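Local coordinates for N-acetylglucosamine 2-epimerase (PDB 3GT5), which belongs to the N-acylglucosamine 2-epimerase family and is therefore probably a sugar isomerase, though its own substrate is not established, at residues C124-K127 / A133-W136; R193-A198 / R262-E267; S275-A280 / E329-W334; K307-Q312 / A372-Y377. One frame throughout, in Å; residues are numbered along the deposited sequence.

Contact 1: residues C124-K127 / A133-W136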
loop_
_atom_site.group_PDB
_atom_site.type_symbol
_atom_site.label_atom_id
_atom_site.label_comp_id
_atom_site.label_asym_id
_atom_site.label_seq_id
_atom_site.Cartn_x
_atom_site.Cartn_y
_atom_site.Cartn_z
ATOM N N CYS A 124 -12.277 4.293 4.592
ATOM C CA CYS A 124 -12.658 5.146 3.464
ATOM C C CYS A 124 -14.177 5.321 3.358
ATOM O O CYS A 124 -14.647 6.461 3.126
ATOM C CB CYS A 124 -12.123 4.605 2.147
ATOM S SG CYS A 124 -10.350 4.793 1.997
ATOM N N GLY A 125 -14.936 4.239 3.528
ATOM C CA GLY A 125 -16.394 4.304 3.539
ATOM C C GLY A 125 -16.934 5.275 4.579
ATOM O O GLY A 125 -17.859 6.064 4.280
ATOM N N LEU A 126 -16.396 5.239 5.800
ATOM C CA LEU A 126 -16.837 6.176 6.837
ATOM C C LEU A 126 -16.450 7.626 6.479
ATOM O O LEU A 126 -17.254 8.545 6.695
ATOM C CB LEU A 126 -16.273 5.752 8.212
ATOM C CG LEU A 126 -16.705 6.534 9.446
ATOM C CD1 LEU A 126 -18.245 6.542 9.564
ATOM C CD2 LEU A 126 -16.050 5.968 10.679
ATOM N N LYS A 127 -15.243 7.833 5.929
ATOM C CA LYS A 127 -14.795 9.150 5.525
ATOM C C LYS A 127 -15.735 9.812 4.534
ATOM O O LYS A 127 -15.820 11.034 4.548
ATOM C CB LYS A 127 -13.397 9.109 4.896
ATOM C CG LYS A 127 -12.237 8.921 5.906
ATOM C CD LYS A 127 -10.842 8.950 5.255
ATOM C CE LYS A 127 -9.733 8.696 6.327
ATOM N NZ LYS A 127 -8.375 8.798 5.746
ATOM N N ALA A 133 -20.294 2.081 8.198
ATOM C CA ALA A 133 -18.897 1.658 8.122
ATOM C C ALA A 133 -18.177 1.716 9.491
ATOM O O ALA A 133 -17.245 0.966 9.706
ATOM C CB ALA A 133 -18.120 2.491 7.043
ATOM N N ARG A 134 -18.647 2.557 10.427
ATOM C CA ARG A 134 -18.052 2.607 11.740
ATOM C C ARG A 134 -18.231 1.234 12.420
ATOM O O ARG A 134 -17.311 0.751 13.092
ATOM C CB ARG A 134 -18.675 3.733 12.575
ATOM C CG ARG A 134 -18.040 3.994 13.959
ATOM C CD ARG A 134 -18.812 5.099 14.734
ATOM N NE ARG A 134 -18.679 6.401 14.078
ATOM C CZ ARG A 134 -17.694 7.279 14.306
ATOM N NH1 ARG A 134 -16.733 7.017 15.177
ATOM N NH2 ARG A 134 -17.668 8.427 13.646
ATOM N N GLU A 135 -19.401 0.602 12.235
ATOM C CA GLU A 135 -19.669 -0.739 12.791
ATOM C C GLU A 135 -18.850 -1.808 12.066
ATOM O O GLU A 135 -18.347 -2.729 12.696
ATOM C CB GLU A 135 -21.149 -1.134 12.672
ATOM C CG GLU A 135 -22.078 -0.480 13.671
ATOM C CD GLU A 135 -21.968 1.026 13.738
ATOM O OE1 GLU A 135 -22.351 1.725 12.747
ATOM O OE2 GLU A 135 -21.532 1.522 14.813
ATOM N N TRP A 136 -18.726 -1.685 10.746
ATOM C CA TRP A 136 -17.943 -2.668 9.978
ATOM C C TRP A 136 -16.493 -2.647 10.418
ATOM O O TRP A 136 -15.837 -3.705 10.456
ATOM C CB TRP A 136 -17.990 -2.368 8.475
ATOM C CG TRP A 136 -19.341 -2.316 7.863
ATOM C CD1 TRP A 136 -20.500 -2.891 8.333
ATOM C CD2 TRP A 136 -19.687 -1.654 6.635
ATOM N NE1 TRP A 136 -21.541 -2.604 7.479
ATOM C CE2 TRP A 136 -21.068 -1.834 6.438
ATOM C CE3 TRP A 136 -18.957 -0.904 5.696
ATOM C CZ2 TRP A 136 -21.746 -1.314 5.313
ATOM C CZ3 TRP A 136 -19.630 -0.373 4.579
ATOM C CH2 TRP A 136 -21.008 -0.582 4.408
#

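Contact 2: residues R193-A198 / R262-E267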
loop_
_atom_site.group_PDB
_atom_site.type_symbol
_atom_site.label_atom_id
_atom_site.label_comp_id
_atom_site.label_asym_id
_atom_site.label_seq_id
_atom_site.Cartn_x
_atom_site.Cartn_y
_atom_site.Cartn_z
ATOM N N ARG A 193 -8.079 4.096 20.039
ATOM C CA ARG A 193 -7.512 2.726 20.009
ATOM C C ARG A 193 -6.828 2.441 18.673
ATOM O O ARG A 193 -5.828 1.715 18.610
ATOM C CB ARG A 193 -8.534 1.646 20.318
ATOM C CG ARG A 193 -9.564 1.329 19.212
ATOM C CD ARG A 193 -10.645 0.399 19.728
ATOM N NE ARG A 193 -11.602 0.107 18.647
ATOM C CZ ARG A 193 -12.574 -0.784 18.709
ATOM N NH1 ARG A 193 -12.773 -1.488 19.808
ATOM N NH2 ARG A 193 -13.374 -0.951 17.654
ATOM N N TYR A 194 -7.403 2.960 17.602
ATOM C CA TYR A 194 -6.801 2.753 16.287
ATOM C C TYR A 194 -5.474 3.429 16.112
ATOM O O TYR A 194 -4.556 2.808 15.567
ATOM C CB TYR A 194 -7.771 3.206 15.185
ATOM C CG TYR A 194 -9.076 2.517 15.182
ATOM C CD1 TYR A 194 -9.180 1.131 15.335
ATOM C CD2 TYR A 194 -10.255 3.241 15.008
ATOM C CE1 TYR A 194 -10.377 0.490 15.298
ATOM C CE2 TYR A 194 -11.466 2.600 14.945
ATOM C CZ TYR A 194 -11.537 1.213 15.100
ATOM O OH TYR A 194 -12.758 0.539 15.022
ATOM N N LEU A 195 -5.358 4.692 16.555
ATOM C CA LEU A 195 -4.098 5.426 16.491
ATOM C C LEU A 195 -3.011 4.764 17.353
ATOM O O LEU A 195 -1.836 4.647 16.948
ATOM C CB LEU A 195 -4.313 6.867 16.945
ATOM C CG LEU A 195 -3.104 7.764 16.959
ATOM C CD1 LEU A 195 -2.417 7.827 15.531
ATOM C CD2 LEU A 195 -3.485 9.213 17.546
ATOM N N GLU A 196 -3.436 4.294 18.536
ATOM C CA GLU A 196 -2.501 3.678 19.453
ATOM C C GLU A 196 -2.012 2.311 18.932
ATOM O O GLU A 196 -0.829 1.966 19.089
ATOM C CB GLU A 196 -3.098 3.569 20.842
ATOM C CG GLU A 196 -3.359 4.985 21.443
ATOM C CD GLU A 196 -2.167 5.775 21.972
ATOM O OE1 GLU A 196 -1.009 5.287 22.013
ATOM O OE2 GLU A 196 -2.409 6.957 22.374
ATOM N N ARG A 197 -2.883 1.586 18.283
ATOM C CA ARG A 197 -2.471 0.299 17.681
ATOM C C ARG A 197 -1.515 0.569 16.542
ATOM O O ARG A 197 -0.531 -0.172 16.344
ATOM C CB ARG A 197 -3.676 -0.489 17.247
ATOM C CG ARG A 197 -3.387 -1.823 16.611
ATOM C CD ARG A 197 -2.596 -2.750 17.498
ATOM N NE ARG A 197 -3.203 -2.981 18.803
ATOM C CZ ARG A 197 -4.094 -3.922 19.096
ATOM N NH1 ARG A 197 -4.594 -4.748 18.177
ATOM N NH2 ARG A 197 -4.515 -4.026 20.360
ATOM N N ALA A 198 -1.799 1.599 15.756
ATOM C CA ALA A 198 -0.827 1.977 14.694
ATOM C C ALA A 198 0.541 2.264 15.233
ATOM O O ALA A 198 1.575 1.851 14.665
ATOM C CB ALA A 198 -1.353 3.194 13.862
ATOM N N ARG A 262 2.394 13.497 12.911
ATOM C CA ARG A 262 1.322 14.476 12.790
ATOM C C ARG A 262 0.272 14.366 13.915
ATOM O O ARG A 262 -0.307 15.391 14.343
ATOM C CB ARG A 262 0.687 14.315 11.406
ATOM C CG ARG A 262 0.011 15.496 10.813
ATOM C CD ARG A 262 -0.722 15.073 9.504
ATOM N NE ARG A 262 0.237 14.867 8.415
ATOM C CZ ARG A 262 0.073 14.110 7.329
ATOM N NH1 ARG A 262 -1.020 13.397 7.118
ATOM N NH2 ARG A 262 1.052 14.058 6.445
ATOM N N TYR A 263 0.015 13.141 14.384
ATOM C CA TYR A 263 -1.074 12.864 15.325
ATOM C C TYR A 263 -0.590 12.542 16.734
ATOM O O TYR A 263 -1.386 12.569 17.690
ATOM C CB TYR A 263 -1.929 11.698 14.813
ATOM C CG TYR A 263 -2.595 11.966 13.498
ATOM C CD1 TYR A 263 -3.360 13.102 13.299
ATOM C CD2 TYR A 263 -2.443 11.081 12.437
ATOM C CE1 TYR A 263 -3.948 13.350 12.091
ATOM C CE2 TYR A 263 -3.037 11.320 11.234
ATOM C CZ TYR A 263 -3.772 12.448 11.064
ATOM O OH TYR A 263 -4.338 12.645 9.855
ATOM N N ILE A 264 0.681 12.183 16.867
ATOM C CA ILE A 264 1.261 11.768 18.138
ATOM C C ILE A 264 2.517 12.589 18.426
ATOM O O ILE A 264 3.417 12.706 17.578
ATOM C CB ILE A 264 1.665 10.282 18.073
ATOM C CG1 ILE A 264 0.412 9.410 17.924
ATOM C CG2 ILE A 264 2.564 9.868 19.274
ATOM C CD1 ILE A 264 0.709 7.937 17.980
ATOM N N GLU A 265 2.603 13.166 19.622
ATOM C CA GLU A 265 3.823 13.850 20.025
ATOM C C GLU A 265 4.815 12.904 20.736
ATOM O O GLU A 265 4.651 12.561 21.925
ATOM C CB GLU A 265 3.447 15.051 20.901
ATOM C CG GLU A 265 4.617 15.851 21.420
ATOM C CD GLU A 265 4.155 17.130 22.117
ATOM O OE1 GLU A 265 2.942 17.220 22.485
ATOM O OE2 GLU A 265 5.006 18.043 22.262
ATOM N N VAL A 266 5.855 12.492 20.013
ATOM C CA VAL A 266 6.860 11.556 20.553
ATOM C C VAL A 266 8.161 11.711 19.724
ATOM O O VAL A 266 8.109 11.912 18.496
ATOM C CB VAL A 266 6.321 10.090 20.631
ATOM C CG1 VAL A 266 6.461 9.371 19.311
ATOM C CG2 VAL A 266 7.043 9.290 21.743
ATOM N N GLU A 267 9.317 11.642 20.375
ATOM C CA GLU A 267 10.555 12.098 19.736
ATOM C C GLU A 267 11.104 11.110 18.716
ATOM O O GLU A 267 11.799 11.518 17.783
ATOM C CB GLU A 267 11.650 12.452 20.783
#

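Contact 3: residues S275-A280 / E329-W334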
loop_
_atom_site.group_PDB
_atom_site.type_symbol
_atom_site.label_atom_id
_atom_site.label_comp_id
_atom_site.label_asym_id
_atom_site.label_seq_id
_atom_site.Cartn_x
_atom_site.Cartn_y
_atom_site.Cartn_z
ATOM N N SER A 275 16.451 7.591 9.177
ATOM C CA SER A 275 17.407 6.465 9.077
ATOM C C SER A 275 16.949 5.458 8.011
ATOM O O SER A 275 17.765 4.943 7.225
ATOM C CB SER A 275 17.642 5.771 10.442
ATOM O OG SER A 275 16.550 4.903 10.836
ATOM N N LEU A 276 15.643 5.169 7.981
ATOM C CA LEU A 276 15.123 4.206 7.023
ATOM C C LEU A 276 15.228 4.734 5.583
ATOM O O LEU A 276 15.660 4.016 4.643
ATOM C CB LEU A 276 13.652 3.887 7.322
ATOM C CG LEU A 276 13.451 3.090 8.633
ATOM C CD1 LEU A 276 11.950 2.888 8.978
ATOM C CD2 LEU A 276 14.179 1.707 8.593
ATOM N N PHE A 277 14.794 5.976 5.418
ATOM C CA PHE A 277 14.747 6.575 4.082
ATOM C C PHE A 277 16.194 6.735 3.526
ATOM O O PHE A 277 16.462 6.317 2.390
ATOM C CB PHE A 277 14.038 7.909 4.112
ATOM C CG PHE A 277 13.992 8.604 2.763
ATOM C CD1 PHE A 277 12.859 8.531 1.992
ATOM C CD2 PHE A 277 15.078 9.311 2.276
ATOM C CE1 PHE A 277 12.770 9.134 0.750
ATOM C CE2 PHE A 277 14.999 9.932 1.015
ATOM C CZ PHE A 277 13.845 9.840 0.265
ATOM N N ASP A 278 17.094 7.288 4.331
ATOM C CA ASP A 278 18.442 7.698 3.856
ATOM C C ASP A 278 19.197 6.466 3.407
ATOM O O ASP A 278 19.782 6.455 2.327
ATOM C CB ASP A 278 19.261 8.431 4.939
ATOM C CG ASP A 278 18.659 9.790 5.366
ATOM O OD1 ASP A 278 17.679 10.304 4.761
ATOM O OD2 ASP A 278 19.179 10.331 6.374
ATOM N N VAL A 279 19.181 5.424 4.225
ATOM C CA VAL A 279 19.852 4.179 3.881
ATOM C C VAL A 279 19.230 3.498 2.678
ATOM O O VAL A 279 19.961 3.071 1.758
ATOM C CB VAL A 279 19.873 3.202 5.079
ATOM C CG1 VAL A 279 20.374 1.822 4.637
ATOM C CG2 VAL A 279 20.723 3.795 6.177
ATOM N N ALA A 280 17.900 3.415 2.644
ATOM C CA ALA A 280 17.192 2.748 1.535
ATOM C C ALA A 280 17.497 3.373 0.179
ATOM O O ALA A 280 17.763 2.656 -0.800
ATOM C CB ALA A 280 15.653 2.728 1.789
ATOM N N GLU A 329 16.432 20.482 2.596
ATOM C CA GLU A 329 16.131 20.638 1.178
ATOM C C GLU A 329 16.608 19.439 0.358
ATOM O O GLU A 329 16.128 19.225 -0.766
ATOM C CB GLU A 329 16.770 21.946 0.652
ATOM C CG GLU A 329 16.486 22.296 -0.822
ATOM C CD GLU A 329 15.021 22.607 -1.126
ATOM O OE1 GLU A 329 14.666 22.616 -2.334
ATOM O OE2 GLU A 329 14.230 22.863 -0.175
ATOM N N ARG A 330 17.533 18.646 0.905
ATOM C CA ARG A 330 17.978 17.452 0.212
ATOM C C ARG A 330 16.783 16.499 0.008
ATOM O O ARG A 330 16.757 15.750 -0.968
ATOM C CB ARG A 330 19.132 16.749 0.957
ATOM C CG ARG A 330 20.490 17.532 0.869
ATOM C CD ARG A 330 21.609 16.982 1.794
ATOM N NE ARG A 330 21.200 16.868 3.199
ATOM C CZ ARG A 330 21.900 16.229 4.151
ATOM N NH1 ARG A 330 23.071 15.641 3.881
ATOM N NH2 ARG A 330 21.432 16.182 5.398
ATOM N N TYR A 331 15.800 16.534 0.923
ATOM C CA TYR A 331 14.582 15.717 0.747
ATOM C C TYR A 331 13.700 16.207 -0.410
ATOM O O TYR A 331 13.098 15.401 -1.100
ATOM C CB TYR A 331 13.785 15.565 2.043
ATOM C CG TYR A 331 14.488 14.725 3.075
ATOM C CD1 TYR A 331 14.860 13.414 2.809
ATOM C CD2 TYR A 331 14.786 15.254 4.345
ATOM C CE1 TYR A 331 15.524 12.655 3.761
ATOM C CE2 TYR A 331 15.458 14.486 5.315
ATOM C CZ TYR A 331 15.825 13.200 5.015
ATOM O OH TYR A 331 16.486 12.441 5.960
ATOM N N TRP A 332 13.632 17.508 -0.659
ATOM C CA TRP A 332 12.921 17.979 -1.842
ATOM C C TRP A 332 13.667 17.632 -3.129
ATOM O O TRP A 332 13.027 17.383 -4.152
ATOM C CB TRP A 332 12.629 19.485 -1.783
ATOM C CG TRP A 332 11.446 19.874 -0.907
ATOM C CD1 TRP A 332 11.457 20.763 0.139
ATOM C CD2 TRP A 332 10.082 19.460 -1.059
ATOM N NE1 TRP A 332 10.203 20.895 0.662
ATOM C CE2 TRP A 332 9.331 20.119 -0.061
ATOM C CE3 TRP A 332 9.422 18.587 -1.933
ATOM C CZ2 TRP A 332 7.971 19.888 0.126
ATOM C CZ3 TRP A 332 8.045 18.403 -1.788
ATOM C CH2 TRP A 332 7.342 19.044 -0.752
ATOM N N GLN A 333 15.006 17.646 -3.089
ATOM C CA GLN A 333 15.798 17.182 -4.223
ATOM C C GLN A 333 15.500 15.713 -4.523
ATOM O O GLN A 333 15.392 15.328 -5.700
ATOM C CB GLN A 333 17.287 17.462 -4.023
ATOM C CG GLN A 333 17.523 18.954 -4.144
ATOM C CD GLN A 333 18.786 19.442 -3.509
ATOM O OE1 GLN A 333 19.611 18.672 -3.003
ATOM N NE2 GLN A 333 18.947 20.765 -3.518
ATOM N N TRP A 334 15.332 14.900 -3.481
ATOM C CA TRP A 334 14.938 13.492 -3.716
ATOM C C TRP A 334 13.569 13.395 -4.371
ATOM O O TRP A 334 13.371 12.658 -5.318
ATOM C CB TRP A 334 14.976 12.661 -2.438
ATOM C CG TRP A 334 16.335 12.064 -2.220
ATOM C CD1 TRP A 334 17.235 12.402 -1.263
ATOM C CD2 TRP A 334 16.938 11.015 -2.986
ATOM N NE1 TRP A 334 18.364 11.641 -1.389
ATOM C CE2 TRP A 334 18.202 10.760 -2.420
ATOM C CE3 TRP A 334 16.514 10.241 -4.069
ATOM C CZ2 TRP A 334 19.063 9.792 -2.926
ATOM C CZ3 TRP A 334 17.360 9.287 -4.570
ATOM C CH2 TRP A 334 18.633 9.072 -3.994
#

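Contact 4: residues K307-Q312 / A372-Y377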
loop_
_atom_site.group_PDB
_atom_site.type_symbol
_atom_site.label_atom_id
_atom_site.label_comp_id
_atom_site.label_asym_id
_atom_site.label_seq_id
_atom_site.Cartn_x
_atom_site.Cartn_y
_atom_site.Cartn_z
ATOM N N LYS A 307 12.425 -1.974 -11.791
ATOM C CA LYS A 307 11.964 -0.710 -11.286
ATOM C C LYS A 307 10.431 -0.783 -11.237
ATOM O O LYS A 307 9.763 -0.848 -12.275
ATOM C CB LYS A 307 12.396 0.439 -12.215
ATOM C CG LYS A 307 13.883 0.459 -12.594
ATOM C CD LYS A 307 14.821 0.680 -11.463
ATOM C CE LYS A 307 16.313 0.427 -11.927
ATOM N NZ LYS A 307 16.781 1.318 -13.042
ATOM N N TYR A 308 9.874 -0.762 -10.025
ATOM C CA TYR A 308 8.469 -0.949 -9.811
ATOM C C TYR A 308 7.819 0.406 -9.514
ATOM O O TYR A 308 8.339 1.243 -8.789
ATOM C CB TYR A 308 8.227 -1.852 -8.616
ATOM C CG TYR A 308 8.349 -3.336 -8.894
ATOM C CD1 TYR A 308 7.256 -4.156 -8.825
ATOM C CD2 TYR A 308 9.595 -3.922 -9.169
ATOM C CE1 TYR A 308 7.372 -5.529 -9.049
ATOM C CE2 TYR A 308 9.714 -5.288 -9.394
ATOM C CZ TYR A 308 8.614 -6.081 -9.305
ATOM O OH TYR A 308 8.724 -7.438 -9.535
ATOM N N PHE A 309 6.596 0.529 -9.947
ATOM C CA PHE A 309 5.822 1.761 -9.793
ATOM C C PHE A 309 5.731 2.211 -8.325
ATOM O O PHE A 309 6.054 3.349 -7.993
ATOM C CB PHE A 309 4.416 1.603 -10.420
ATOM C CG PHE A 309 3.423 0.775 -9.624
ATOM C CD1 PHE A 309 2.308 1.368 -9.052
ATOM C CD2 PHE A 309 3.574 -0.623 -9.489
ATOM C CE1 PHE A 309 1.397 0.616 -8.328
ATOM C CE2 PHE A 309 2.686 -1.363 -8.726
ATOM C CZ PHE A 309 1.577 -0.741 -8.171
ATOM N N TRP A 310 5.345 1.273 -7.466
ATOM C CA TRP A 310 4.988 1.602 -6.087
ATOM C C TRP A 310 6.200 1.988 -5.259
ATOM O O TRP A 310 6.132 2.809 -4.330
ATOM C CB TRP A 310 4.212 0.461 -5.443
ATOM C CG TRP A 310 5.012 -0.806 -5.147
ATOM C CD1 TRP A 310 5.091 -1.911 -5.914
ATOM C CD2 TRP A 310 5.802 -1.061 -3.979
ATOM N NE1 TRP A 310 5.906 -2.853 -5.309
ATOM C CE2 TRP A 310 6.322 -2.370 -4.104
ATOM C CE3 TRP A 310 6.109 -0.312 -2.839
ATOM C CZ2 TRP A 310 7.131 -2.957 -3.140
ATOM C CZ3 TRP A 310 6.945 -0.883 -1.865
ATOM C CH2 TRP A 310 7.445 -2.206 -2.028
ATOM N N VAL A 311 7.366 1.419 -5.599
ATOM C CA VAL A 311 8.639 1.824 -4.962
ATOM C C VAL A 311 8.989 3.307 -5.165
ATOM O O VAL A 311 9.361 4.013 -4.239
ATOM C CB VAL A 311 9.793 0.883 -5.443
ATOM C CG1 VAL A 311 11.108 1.251 -4.800
ATOM C CG2 VAL A 311 9.381 -0.593 -5.092
ATOM N N GLN A 312 8.806 3.780 -6.389
ATOM C CA GLN A 312 9.058 5.161 -6.670
ATOM C C GLN A 312 8.024 6.051 -5.957
ATOM O O GLN A 312 8.381 7.074 -5.406
ATOM C CB GLN A 312 9.034 5.414 -8.176
ATOM C CG GLN A 312 9.621 4.332 -9.071
ATOM C CD GLN A 312 11.005 3.830 -8.691
ATOM O OE1 GLN A 312 11.903 4.602 -8.385
ATOM N NE2 GLN A 312 11.189 2.514 -8.765
ATOM N N ALA A 372 -4.168 -8.000 -11.184
ATOM C CA ALA A 372 -4.797 -8.091 -9.864
ATOM C C ALA A 372 -3.818 -7.644 -8.810
ATOM O O ALA A 372 -2.640 -8.018 -8.834
ATOM C CB ALA A 372 -5.242 -9.512 -9.593
ATOM N N GLY A 373 -4.308 -6.795 -7.897
ATOM C CA GLY A 373 -3.466 -6.174 -6.876
ATOM C C GLY A 373 -3.138 -4.710 -7.194
ATOM O O GLY A 373 -2.976 -3.885 -6.279
ATOM N N LYS A 374 -3.036 -4.354 -8.472
ATOM C CA LYS A 374 -2.662 -2.960 -8.835
ATOM C C LYS A 374 -3.867 -2.165 -9.271
ATOM O O LYS A 374 -4.556 -2.555 -10.206
ATOM C CB LYS A 374 -1.611 -2.936 -9.941
ATOM C CG LYS A 374 -1.342 -1.576 -10.526
ATOM C CD LYS A 374 0.004 -1.529 -11.280
ATOM C CE LYS A 374 0.350 -0.196 -11.859
ATOM N NZ LYS A 374 -0.658 0.330 -12.835
ATOM N N THR A 375 -4.112 -1.053 -8.589
ATOM C CA THR A 375 -5.178 -0.147 -8.935
ATOM C C THR A 375 -4.657 1.257 -9.016
ATOM O O THR A 375 -5.436 2.187 -9.167
ATOM C CB THR A 375 -6.366 -0.195 -7.930
ATOM O OG1 THR A 375 -5.966 0.466 -6.726
ATOM C CG2 THR A 375 -6.757 -1.610 -7.668
ATOM N N ASP A 376 -3.336 1.432 -8.959
ATOM C CA ASP A 376 -2.714 2.750 -8.736
ATOM C C ASP A 376 -3.147 3.447 -7.421
ATOM O O ASP A 376 -3.059 4.670 -7.273
ATOM C CB ASP A 376 -2.902 3.658 -9.980
ATOM C CG ASP A 376 -1.955 3.265 -11.113
ATOM O OD1 ASP A 376 -0.891 3.906 -11.247
ATOM O OD2 ASP A 376 -2.258 2.302 -11.823
ATOM N N TYR A 377 -3.631 2.654 -6.476
ATOM C CA TYR A 377 -3.725 3.060 -5.069
ATOM C C TYR A 377 -2.390 3.618 -4.583
ATOM O O TYR A 377 -2.357 4.662 -3.933
ATOM C CB TYR A 377 -4.264 1.879 -4.186
ATOM C CG TYR A 377 -3.517 1.692 -2.858
ATOM C CD1 TYR A 377 -3.933 2.325 -1.680
ATOM C CD2 TYR A 377 -2.418 0.899 -2.806
ATOM C CE1 TYR A 377 -3.251 2.121 -0.463
ATOM C CE2 TYR A 377 -1.726 0.685 -1.640
ATOM C CZ TYR A 377 -2.118 1.299 -0.480
ATOM O OH TYR A 377 -1.350 1.034 0.631
#

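Contact 1: residues C124-K127 / A133-W136
Leu126 and Ala133 bring the last turn of helix 112-127 against the first turn of helix 133-147, their CA atoms 5.1 Å apart. Just five residues, none of them helical or in a strand, separate the two segments, so the chain reverses in a short link, a helical hairpin whose ends are held almost backbone to backbone. Ala133 suits this tight place because its methyl is all it puts between them: CB lies 3.5 Å from Leu126 N and 3.9 Å from Gly125 C. Gly125 has no side chain on the flank that faces Ala133, so the methyl can come in close. Beside this, Leu126 CB packs on Ala133 CB at 3.9 Å.

Farther out, Leu126 swings its CG opposite its own backbone N (chi1 -175°), which carries the two methyls past Ala133 to the next residue. CD2 touches Arg134 CB at 3.9 Å and also lies 4.1 Å above one face of the Arg134 guanidinium, offset toward the rim. A bend at chi3 (-67°) folds the arginine back over the leucine: its aliphatic root and flat head both cover the methyl, while NH1 bonds to the carbonyl O of Ser189. Leucine thus supplies a branched apolar wedge, and arginine an aliphatic stem with a polar end.

Leu126, resting on Ala188 and Ser189, and Arg134 both meet helix 172-189. Cys124 packs helix 112-127 on Phe59 and Ala62 of helix 51-68, and the Trp136 ring meets that of Tyr122 and makes a cation-pi contact with Arg85 of helix 71-88.

Contact 2: residues R193-A198 / R262-E267
Leu195, on helix 192-211, reaches the last, weakly bonded turn of helix 247-263 and the chain beyond it through its branched tip, touching Tyr263 and Ile264. Its CB serves as a spacer. From there CG stands opposite the backbone N (chi1 179°) and extends the chain across the gap between backbones whose nearest CA atoms, those of Leu195 and Tyr263, are 8.1 Å apart. CG itself meets Ile264 CD1 at 4.0 Å. The two methyls then divide the work. CD1 lies 4.0 Å from Tyr263 CB and also touches Ile264 CD1; CD2 packs against Ile264 CG1 at 3.9 Å and brushes the carbonyl O of Tyr263.

Leucine and isoleucine run past each other in opposite directions, so the forked end of one lies along the linear CG1-CD1 arm of the other. Tyr263 contributes CB and its carbonyl O; its ring leads away to meet Tyr186 edge-to-face, and its OH is hydrogen-bonded to Glu187. Leu195 also rests on Tyr186 and on Leu260.

This is apolar packing between helix 192-211 and the end of helix 247-263 with the chain leaving it, part of the helical wall of what is, by family, probably an (alpha/alpha)6 barrel.

Contact 3: residues S275-A280 / E329-W334
Tyr331 gives its phenol hydrogen to Asp278, with OH 2.7 Å from OD1, which accepts through its syn lone pair. OD1 meets the phenol ring at its edge, near its plane, and the carboxylate and ring planes are turned only 22° apart. The edge of Tyr331 points at the Phe277 face in an offset edge-to-face pair, planes at 79°, with Phe277 CD2 3.7 Å from Tyr331 CE1. Phe277 in turn presents its own edge to the face of the Trp334 five-membered ring; the centroids are 5.5 Å apart. Phe277 is thus both face and edge in an aromatic cluster with Tyr331 and Trp334.

Phe277 has CG trans to its backbone N (chi1 178°), which carries the ring from helix 269-284, where Asp278 also lies, across to helix 329-346. Large rings suit this place because the axes of the two short helical segments come no nearer than 12.7 Å. Further out, Phe277 rests on Leu322 of helix 309-326 and Thr251 of helix 247-263, Tyr331 on Ala323 and Ser326 of helix 309-326.

Bonded also to Arg274 NE, the Tyr331 hydroxyl links a guanidinium to a carboxylate, which would probably polarise the phenol and fix the direction of its O-H.

Contact 4: residues K307-Q312 / A372-Y377
Lys374 NZ, at the end of a side chain laid across the Phe309 ring, is gripped by three groups: Asp376 OD2 in a salt bridge of 2.7 Å, the carbonyl O of Trp354 and Ser370 OG. The carboxylate receives the ammonium on its syn side but 28° out of plane. This nearby carboxylate probably favours the charged lysine, while Tyr22 OH on OD2 and Thr379 OG1 on OD1 hold it in place.

Lysine suits the site because its methylenes do a second job. CE sits over the ring of Phe309, 3.7 Å from the centroid and 7° off the normal, a CH-pi contact; CD reaches Phe309 CZ at 3.6 Å. The ammonium is farther away, 5.0 Å from the same centroid, so any cation-pi attraction is weak at most. A turn at chi4 (-59°) lifts NZ off the ring toward its oxygen partners. On the opposite face of Phe309, Trp310 CB lies 3.9 Å above the centre, which leaves the phenyl sandwiched between aliphatic groups.

Phe309 begins helix 309-326 directly after strand 302-308. Gln312 NE2 reaches back from that first turn to Tyr308 O, 3.1 Å away, while its OE1 takes the N-H of Leu292. Gly373 takes backbone angles at which a side chain would be jammed against the carbonyl O of Ala372, and its N-H goes to Ser53 OG.

The contact joins the start of helix 309-326 to the loop before helix 377-387 inside what is, by family, probably an (alpha/alpha)6 barrel; in relatives the sugar site lies in the central cleft, so a place near it is probable.

The four contacts are spread round one helical barrel. Contact 4 is the inner one, its centre about 8 Å from that of the chain and hence probably nearest the central cleft in which relatives bind sugar; contacts 1, 2 and 3 lie 19 to 20 Å out. Contacts 1 and 3 lie on opposite sides of the chain's centre, their own centres about 35 Å apart. Contacts 1 and 2 come within about 5 Å at the nearest atoms without touching, and Glu187 ties them, taking Lys127 NZ of the first and Tyr263 OH of the second. Helix 247-263, in contact 2, leads on to helix 269-284, in contact 3, and the segments of contacts 3 and 4 alternate along the chain.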